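Local coordinates for BH1974 protein (Bacillus halodurans, PDB 3ON5) that probably acts as an accessory protein in the maturation or insertion of the molybdenum cofactor of xanthine dehydrogenase-type enzymes, at residues V248-P251 against A252-L255; H271-Q274 against K275-I279; E298-R301 against R302-Q305. One frame throughout, in Å; residues are numbered along the deposited sequence.

Contact 1. Residues V248-P251 against A252-L255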
loop_
_atom_site.group_PDB
_atom_site.type_symbol
_atom_site.label_atom_id
_atom_site.label_comp_id
_atom_site.label_asym_id
_atom_site.label_seq_id
_atom_site.Cartn_x
_atom_site.Cartn_y
_atom_site.Cartn_z
ATOM N N VAL A 248 -4.393 -37.750 -10.789
ATOM C CA VAL A 248 -4.104 -38.849 -9.856
ATOM C C VAL A 248 -4.335 -40.183 -10.601
ATOM O O VAL A 248 -5.468 -40.562 -10.871
ATOM C CB VAL A 248 -4.898 -38.776 -8.520
ATOM C CG1 VAL A 248 -4.422 -39.833 -7.542
ATOM C CG2 VAL A 248 -4.771 -37.414 -7.875
ATOM N N ASP A 249 -3.244 -40.880 -10.914
ATOM C CA ASP A 249 -3.224 -42.116 -11.700
ATOM C C ASP A 249 -1.909 -42.832 -11.596
ATOM O O ASP A 249 -0.898 -42.183 -11.347
ATOM C CB ASP A 249 -3.457 -41.769 -13.205
ATOM C CG ASP A 249 -4.731 -42.266 -13.845
ATOM O OD1 ASP A 249 -5.150 -43.408 -13.530
ATOM O OD2 ASP A 249 -5.236 -41.581 -14.761
ATOM N N PHE A 250 -1.882 -44.144 -11.901
ATOM C CA PHE A 250 -0.606 -44.858 -11.999
ATOM C C PHE A 250 0.084 -44.433 -13.292
ATOM O O PHE A 250 -0.631 -44.233 -14.282
ATOM C CB PHE A 250 -0.793 -46.371 -11.933
ATOM C CG PHE A 250 -1.024 -46.880 -10.545
ATOM C CD1 PHE A 250 0.032 -47.033 -9.662
ATOM C CD2 PHE A 250 -2.283 -47.273 -10.137
ATOM C CE1 PHE A 250 -0.181 -47.485 -8.365
ATOM C CE2 PHE A 250 -2.481 -47.798 -8.870
ATOM C CZ PHE A 250 -1.440 -47.855 -7.975
ATOM N N PRO A 251 1.430 -44.231 -13.306
ATOM C CA PRO A 251 2.122 -43.769 -14.534
ATOM C C PRO A 251 1.679 -44.468 -15.816
ATOM O O PRO A 251 1.442 -43.776 -16.799
ATOM C CB PRO A 251 3.578 -44.104 -14.278
ATOM C CG PRO A 251 3.715 -44.030 -12.821
ATOM C CD PRO A 251 2.390 -44.418 -12.205
ATOM N N ALA A 252 1.489 -45.808 -15.776
ATOM C CA ALA A 252 1.060 -46.622 -16.906
ATOM C C ALA A 252 -0.308 -46.193 -17.437
ATOM O O ALA A 252 -0.530 -46.273 -18.644
ATOM C CB ALA A 252 1.014 -48.085 -16.503
ATOM N N ASP A 253 -1.225 -45.764 -16.547
ATOM C CA ASP A 253 -2.552 -45.297 -16.942
ATOM C C ASP A 253 -2.459 -43.915 -17.507
ATOM O O ASP A 253 -3.105 -43.634 -18.499
ATOM C CB ASP A 253 -3.516 -45.319 -15.765
ATOM C CG ASP A 253 -3.919 -46.697 -15.338
ATOM O OD1 ASP A 253 -4.260 -47.513 -16.218
ATOM O OD2 ASP A 253 -3.992 -46.933 -14.119
ATOM N N PHE A 254 -1.657 -43.051 -16.878
ATOM C CA PHE A 254 -1.445 -41.693 -17.345
ATOM C C PHE A 254 -0.919 -41.697 -18.776
ATOM O O PHE A 254 -1.531 -41.073 -19.629
ATOM C CB PHE A 254 -0.481 -40.953 -16.426
ATOM C CG PHE A 254 -0.238 -39.524 -16.824
ATOM C CD1 PHE A 254 -1.056 -38.503 -16.345
ATOM C CD2 PHE A 254 0.839 -39.187 -17.633
ATOM C CE1 PHE A 254 -0.803 -37.170 -16.679
ATOM C CE2 PHE A 254 1.082 -37.860 -17.977
ATOM C CZ PHE A 254 0.273 -36.855 -17.482
ATOM N N LEU A 255 0.158 -42.455 -19.041
ATOM C CA LEU A 255 0.825 -42.574 -20.348
ATOM C C LEU A 255 -0.124 -43.147 -21.408
ATOM O O LEU A 255 -0.047 -42.758 -22.578
ATOM C CB LEU A 255 2.081 -43.446 -20.237
ATOM C CG LEU A 255 3.203 -42.865 -19.363
ATOM C CD1 LEU A 255 4.191 -43.921 -18.986
ATOM C CD2 LEU A 255 3.853 -41.626 -19.969
#

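Contact 2. Residues H271-Q274 against K275-I279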
loop_
_atom_site.group_PDB
_atom_site.type_symbol
_atom_site.label_atom_id
_atom_site.label_comp_id
_atom_site.label_asym_id
_atom_site.label_seq_id
_atom_site.Cartn_x
_atom_site.Cartn_y
_atom_site.Cartn_z
ATOM N N HIS A 271 10.835 -40.879 -7.178
ATOM C CA HIS A 271 11.693 -41.456 -6.127
ATOM C C HIS A 271 11.412 -42.951 -5.969
ATOM O O HIS A 271 11.792 -43.536 -4.965
ATOM C CB HIS A 271 11.530 -40.735 -4.770
ATOM C CG HIS A 271 11.896 -39.286 -4.800
ATOM N ND1 HIS A 271 13.206 -38.881 -4.694
ATOM C CD2 HIS A 271 11.106 -38.191 -4.881
ATOM C CE1 HIS A 271 13.181 -37.557 -4.732
ATOM N NE2 HIS A 271 11.938 -37.093 -4.852
ATOM N N HIS A 272 10.736 -43.555 -6.957
ATOM C CA HIS A 272 10.368 -44.975 -7.053
ATOM C C HIS A 272 10.933 -45.518 -8.322
ATOM O O HIS A 272 10.511 -45.098 -9.399
ATOM C CB HIS A 272 8.844 -45.178 -6.993
ATOM C CG HIS A 272 8.234 -44.898 -5.657
ATOM N ND1 HIS A 272 8.030 -43.594 -5.209
ATOM C CD2 HIS A 272 7.739 -45.759 -4.738
ATOM C CE1 HIS A 272 7.470 -43.709 -4.016
ATOM N NE2 HIS A 272 7.267 -44.995 -3.692
ATOM N N PHE A 273 11.913 -46.420 -8.201
ATOM C CA PHE A 273 12.660 -46.994 -9.308
ATOM C C PHE A 273 11.745 -47.635 -10.355
ATOM O O PHE A 273 11.833 -47.268 -11.524
ATOM C CB PHE A 273 13.660 -48.035 -8.799
ATOM C CG PHE A 273 14.644 -48.481 -9.857
ATOM C CD1 PHE A 273 14.363 -49.572 -10.680
ATOM C CD2 PHE A 273 15.859 -47.822 -10.024
ATOM C CE1 PHE A 273 15.264 -49.971 -11.665
ATOM C CE2 PHE A 273 16.770 -48.241 -10.995
ATOM C CZ PHE A 273 16.467 -49.311 -11.809
ATOM N N GLN A 274 10.892 -48.582 -9.955
ATOM C CA GLN A 274 10.000 -49.290 -10.878
ATOM C C GLN A 274 9.081 -48.303 -11.625
ATOM O O GLN A 274 8.878 -48.468 -12.835
ATOM C CB GLN A 274 9.170 -50.319 -10.095
ATOM C CG GLN A 274 8.218 -51.176 -10.928
ATOM C CD GLN A 274 7.375 -52.077 -10.049
ATOM O OE1 GLN A 274 7.864 -53.052 -9.457
ATOM N NE2 GLN A 274 6.080 -51.776 -9.957
ATOM N N LYS A 275 8.563 -47.268 -10.909
ATOM C CA LYS A 275 7.694 -46.247 -11.486
ATOM C C LYS A 275 8.474 -45.431 -12.527
ATOM O O LYS A 275 8.021 -45.339 -13.672
ATOM C CB LYS A 275 7.099 -45.331 -10.394
ATOM C CG LYS A 275 6.163 -45.995 -9.383
ATOM C CD LYS A 275 4.798 -46.345 -9.922
ATOM C CE LYS A 275 3.965 -47.098 -8.915
ATOM N NZ LYS A 275 4.555 -48.431 -8.615
ATOM N N ASP A 276 9.676 -44.908 -12.155
ATOM C CA ASP A 276 10.562 -44.149 -13.042
ATOM C C ASP A 276 10.952 -44.973 -14.273
ATOM O O ASP A 276 10.982 -44.442 -15.386
ATOM C CB ASP A 276 11.820 -43.702 -12.293
ATOM C CG ASP A 276 11.606 -42.652 -11.221
ATOM O OD1 ASP A 276 10.522 -42.038 -11.194
ATOM O OD2 ASP A 276 12.551 -42.376 -10.471
ATOM N N GLN A 277 11.206 -46.279 -14.079
ATOM C CA GLN A 277 11.554 -47.182 -15.153
ATOM C C GLN A 277 10.373 -47.379 -16.122
ATOM O O GLN A 277 10.636 -47.397 -17.321
ATOM C CB GLN A 277 12.011 -48.524 -14.590
ATOM C CG GLN A 277 12.718 -49.366 -15.630
ATOM C CD GLN A 277 13.189 -50.667 -15.075
ATOM O OE1 GLN A 277 12.387 -51.513 -14.665
ATOM N NE2 GLN A 277 14.502 -50.885 -15.127
ATOM N N GLU A 278 9.088 -47.487 -15.653
ATOM C CA GLU A 278 8.011 -47.663 -16.649
ATOM C C GLU A 278 7.830 -46.361 -17.413
ATOM O O GLU A 278 7.672 -46.420 -18.631
ATOM C CB GLU A 278 6.639 -48.196 -16.109
ATOM C CG GLU A 278 5.740 -47.363 -15.189
ATOM C CD GLU A 278 4.452 -48.086 -14.772
ATOM O OE1 GLU A 278 4.315 -49.280 -15.131
ATOM O OE2 GLU A 278 3.590 -47.481 -14.082
ATOM N N ILE A 279 7.972 -45.193 -16.731
ATOM C CA ILE A 279 7.830 -43.876 -17.379
ATOM C C ILE A 279 8.906 -43.714 -18.482
ATOM O O ILE A 279 8.548 -43.470 -19.634
ATOM C CB ILE A 279 7.886 -42.716 -16.371
ATOM C CG1 ILE A 279 6.845 -42.895 -15.249
ATOM C CG2 ILE A 279 7.688 -41.383 -17.102
ATOM C CD1 ILE A 279 7.080 -42.076 -14.045
HETATM O O HOH W 1 13.144 -39.835 -8.848
#

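Contact 3. Residues E298-R301 against R302-Q305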
loop_
_atom_site.group_PDB
_atom_site.type_symbol
_atom_site.label_atom_id
_atom_site.label_comp_id
_atom_site.label_asym_id
_atom_site.label_seq_id
_atom_site.Cartn_x
_atom_site.Cartn_y
_atom_site.Cartn_z
ATOM N N GLU A 298 24.276 -43.336 -12.590
ATOM C CA GLU A 298 24.277 -44.785 -12.286
ATOM C C GLU A 298 22.844 -45.321 -12.146
ATOM O O GLU A 298 22.551 -46.406 -12.666
ATOM C CB GLU A 298 25.078 -45.075 -10.997
ATOM C CG GLU A 298 24.917 -46.465 -10.382
ATOM C CD GLU A 298 25.413 -47.703 -11.120
ATOM O OE1 GLU A 298 26.383 -47.583 -11.907
ATOM O OE2 GLU A 298 24.858 -48.800 -10.879
ATOM N N ARG A 299 21.968 -44.569 -11.431
ATOM C CA ARG A 299 20.566 -44.935 -11.214
ATOM C C ARG A 299 19.830 -44.975 -12.527
ATOM O O ARG A 299 19.083 -45.909 -12.786
ATOM C CB ARG A 299 19.900 -43.936 -10.265
ATOM C CG ARG A 299 18.857 -44.566 -9.370
ATOM C CD ARG A 299 18.019 -43.510 -8.694
ATOM N NE ARG A 299 16.829 -43.234 -9.497
ATOM C CZ ARG A 299 15.622 -43.725 -9.233
ATOM N NH1 ARG A 299 15.416 -44.446 -8.139
ATOM N NH2 ARG A 299 14.606 -43.463 -10.036
ATOM N N THR A 300 20.088 -43.964 -13.375
ATOM C CA THR A 300 19.470 -43.771 -14.684
ATOM C C THR A 300 20.072 -44.822 -15.660
ATOM O O THR A 300 19.356 -45.246 -16.571
ATOM C CB THR A 300 19.643 -42.308 -15.109
ATOM O OG1 THR A 300 18.861 -41.523 -14.196
ATOM C CG2 THR A 300 19.154 -42.030 -16.529
ATOM N N ARG A 301 21.322 -45.294 -15.433
ATOM C CA ARG A 301 21.904 -46.401 -16.204
ATOM C C ARG A 301 21.165 -47.698 -15.845
ATOM O O ARG A 301 20.865 -48.508 -16.731
ATOM C CB ARG A 301 23.420 -46.545 -15.980
ATOM C CG ARG A 301 24.250 -45.692 -16.937
ATOM C CD ARG A 301 25.746 -46.006 -16.925
ATOM N NE ARG A 301 26.447 -45.568 -15.711
ATOM C CZ ARG A 301 27.103 -44.417 -15.581
ATOM N NH1 ARG A 301 27.135 -43.546 -16.581
ATOM N NH2 ARG A 301 27.707 -44.118 -14.438
ATOM N N ARG A 302 20.825 -47.862 -14.542
ATOM C CA ARG A 302 20.080 -49.015 -14.046
ATOM C C ARG A 302 18.636 -48.959 -14.572
ATOM O O ARG A 302 18.096 -49.998 -14.955
ATOM C CB ARG A 302 20.122 -49.100 -12.510
ATOM C CG ARG A 302 21.439 -49.690 -12.005
ATOM C CD ARG A 302 21.527 -49.906 -10.502
ATOM N NE ARG A 302 21.755 -48.665 -9.755
ATOM C CZ ARG A 302 20.843 -48.049 -9.002
ATOM N NH1 ARG A 302 19.633 -48.577 -8.843
ATOM N NH2 ARG A 302 21.149 -46.922 -8.367
ATOM N N LEU A 303 18.046 -47.742 -14.659
ATOM C CA LEU A 303 16.700 -47.505 -15.200
ATOM C C LEU A 303 16.621 -47.908 -16.682
ATOM O O LEU A 303 15.636 -48.534 -17.089
ATOM C CB LEU A 303 16.272 -46.026 -15.044
ATOM C CG LEU A 303 15.873 -45.528 -13.655
ATOM C CD1 LEU A 303 15.597 -44.059 -13.690
ATOM C CD2 LEU A 303 14.622 -46.211 -13.157
ATOM N N LEU A 304 17.668 -47.563 -17.471
ATOM C CA LEU A 304 17.762 -47.874 -18.899
ATOM C C LEU A 304 18.023 -49.348 -19.104
ATOM O O LEU A 304 17.651 -49.859 -20.154
ATOM C CB LEU A 304 18.845 -47.043 -19.605
ATOM C CG LEU A 304 18.535 -45.548 -19.787
ATOM C CD1 LEU A 304 19.793 -44.746 -20.000
ATOM C CD2 LEU A 304 17.527 -45.305 -20.900
ATOM N N GLN A 305 18.603 -50.047 -18.088
ATOM C CA GLN A 305 18.904 -51.497 -18.061
ATOM C C GLN A 305 19.272 -52.005 -19.487
ATOM O O GLN A 305 18.596 -52.877 -20.060
ATOM C CB GLN A 305 17.742 -52.344 -17.452
ATOM C CG GLN A 305 16.314 -52.078 -17.991
ATOM C CD GLN A 305 15.391 -53.270 -17.866
ATOM O OE1 GLN A 305 15.732 -54.403 -18.243
ATOM N NE2 GLN A 305 14.154 -53.020 -17.457
#

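Contact 1. Residues V248-P251 against A252-L255
Asp249, Phe250 and Pro251 carry the chain from strand 245-248, at the edge of the parallel Rossmann sheet, into helix 251-257, and they meet Asp253, Phe254 and Leu255 round the first helical turn. Phe250 is the N-cap, and its carbonyl opens the hydrogen-bond ladder. Phe250 O accepts from Phe254 N at 3.0 Å, a nearly straight bond (166°), and also from Asp253 N at 2.8 Å, a more bent one that arrives from above the carbonyl plane. One oxygen thus answers two of the early amides. Pro251 suits the first position of the helix, where its missing N-H costs no backbone bond and its ring presets the helical phi; its own carbonyl receives Leu255 N at 2.9 Å.

On the outer side, the side chains of Asp249 and Asp253 cross at about a right angle, their carboxylate planes 46° apart. The two like charges come within 3.8 Å (Asp249 OD1 to Asp253 OD2), but each has a basic mate: Asp249 pairs with Lys257 and Asp253 with Arg256, which probably offsets the repulsion. Acids here would also suit the positive end of the helix dipole. Phe250 turns its ring away toward Trp230, while Phe254 goes inward to Phe205 and Phe258, so the two aromatics serve different faces. Asp253 CG lies beside its own backbone N (chi1 -71°), which brings the carboxylate back toward Asp249 and Phe250, ahead of the helix, and leaves Asp253 OD2 near the plane of the Phe250 ring, at its edge, 3.9 Å from Phe250 CB.

Contact 2. Residues H271-Q274 against K275-I279
From His272, the N-cap of helix 273-283, onward the backbone makes a regular chain of i to i+4 bonds: Asp276 N to His272 O (2.9 Å, nearly straight at 173°), Gln277 N to Phe273 O (2.8 Å) and Glu278 N to Gln274 O (3.0 Å). His271, just before the cap, is tied in through a water, which accepts from His271 N at 3.0 Å and donates to Asp276 OD2 at 3.1 Å. Asp276 reaches this water because its CG stands beside its own backbone N (chi1 -69°), turning the carboxylate back toward the helix start. Its other oxygen, OD1, accepts from Thr270, and OD2 also pairs with Arg299, so this buried acid is held by several partners. An asparagine in its place would probably take from Arg299 NH2 its charged mate within the chain, leaving Asp102 of the second subunit to balance the guanidinium, and weaken the tie to helix 297-304.

The remaining side chains work in pairs. Lys275 lays its CG against His272 CB at 3.7 Å, and its bent chain takes the ammonium to Trp230, on which it makes a cation-pi contact; the long aliphatic part suits a half-covered place. Gln277, one turn after Phe273, sends an extended chain past its ring, Gln277 NE2 lying 3.7 Å from Phe273 CE1, with the amide turned 67° from the ring. That amide bonds to Leu303 O, while His271 meets Tyr49 of the second subunit edge-to-face. Such a capped helix start, following a sheet strand and its loop, belongs to the beta-alpha-beta unit of strands 265-268 and 290-293 in a Rossmann-type domain.

Contact 3. Residues E298-R301 against R302-Q305
Glu298 and Arg302, one turn apart, form an ion pair along the exposed side of helix 297-304, the short helix that carries the Rossmann chain from strand 290-293 to strand 313-314. Glu298 OE2 meets Arg302 NE at 3.3 Å, a weak hydrogen bond within a salt bridge, reached near the plane of the guanidinium at its edge. The two flat groups are only 27° apart. Glu298 can get there because its chain bends at chi2 (66°), swinging the carboxylate along the helix toward Arg302. An acid four residues before a base is well suited to this pairing, since the helix puts both on one side.

Arg302 then folds back over Arg299. One face of its guanidinium lies over Arg299 CA, with Arg299 CG close by, 3.4 Å from Arg302 NH2. The two guanidinium planes stand almost perpendicular, 85° apart, and Arg302 NH1 makes a long, weak ion pair with Glu100 of the second subunit. Arg299 runs across Arg302 at about a right angle, its NH2 3.8 Å from Leu303 CD1, and goes on to bind Asp276 and, through NH1, Asp102 of the second subunit.

The backbone underneath keeps the usual ladder: Arg302 N to Glu298 O (2.9 Å), Leu303 N to Arg299 O (2.8 Å) and Leu304 N to Thr300 O (3.0 Å). It closes with a weak bond from Gln305 N to Arg301 O as Gln305 turns to positive phi and ends the helix. Leu303 packs inward against Ile293 and against Phe273 of helix 273-283, while Thr300 and Leu304 lie against Leu313 of strand 313-314.

How the contacts relate
The three contacts follow one another along the Rossmann domain, each at or on a helix of the parallel-sheet domain. Contact 1 and contact 2 have centres about 12 Å apart and meet where Pro251 packs on Lys275, Glu278 and Ile279, with a weak hydrogen bond from Ala252 N to Glu278 OE2 at 3.2 Å. Contacts 2 and 3, with centres about 10 Å apart, are joined by the Asp276-Arg299 salt bridge and by Gln277 NE2 on Leu303 O. Contacts 1 and 3 do not touch, their nearest atoms being about 11 Å apart, so contact 2 links them. Asp102 of the second subunit meets both Phe273 N, weakly, and Arg299, placing contacts 2 and 3 at the subunit interface.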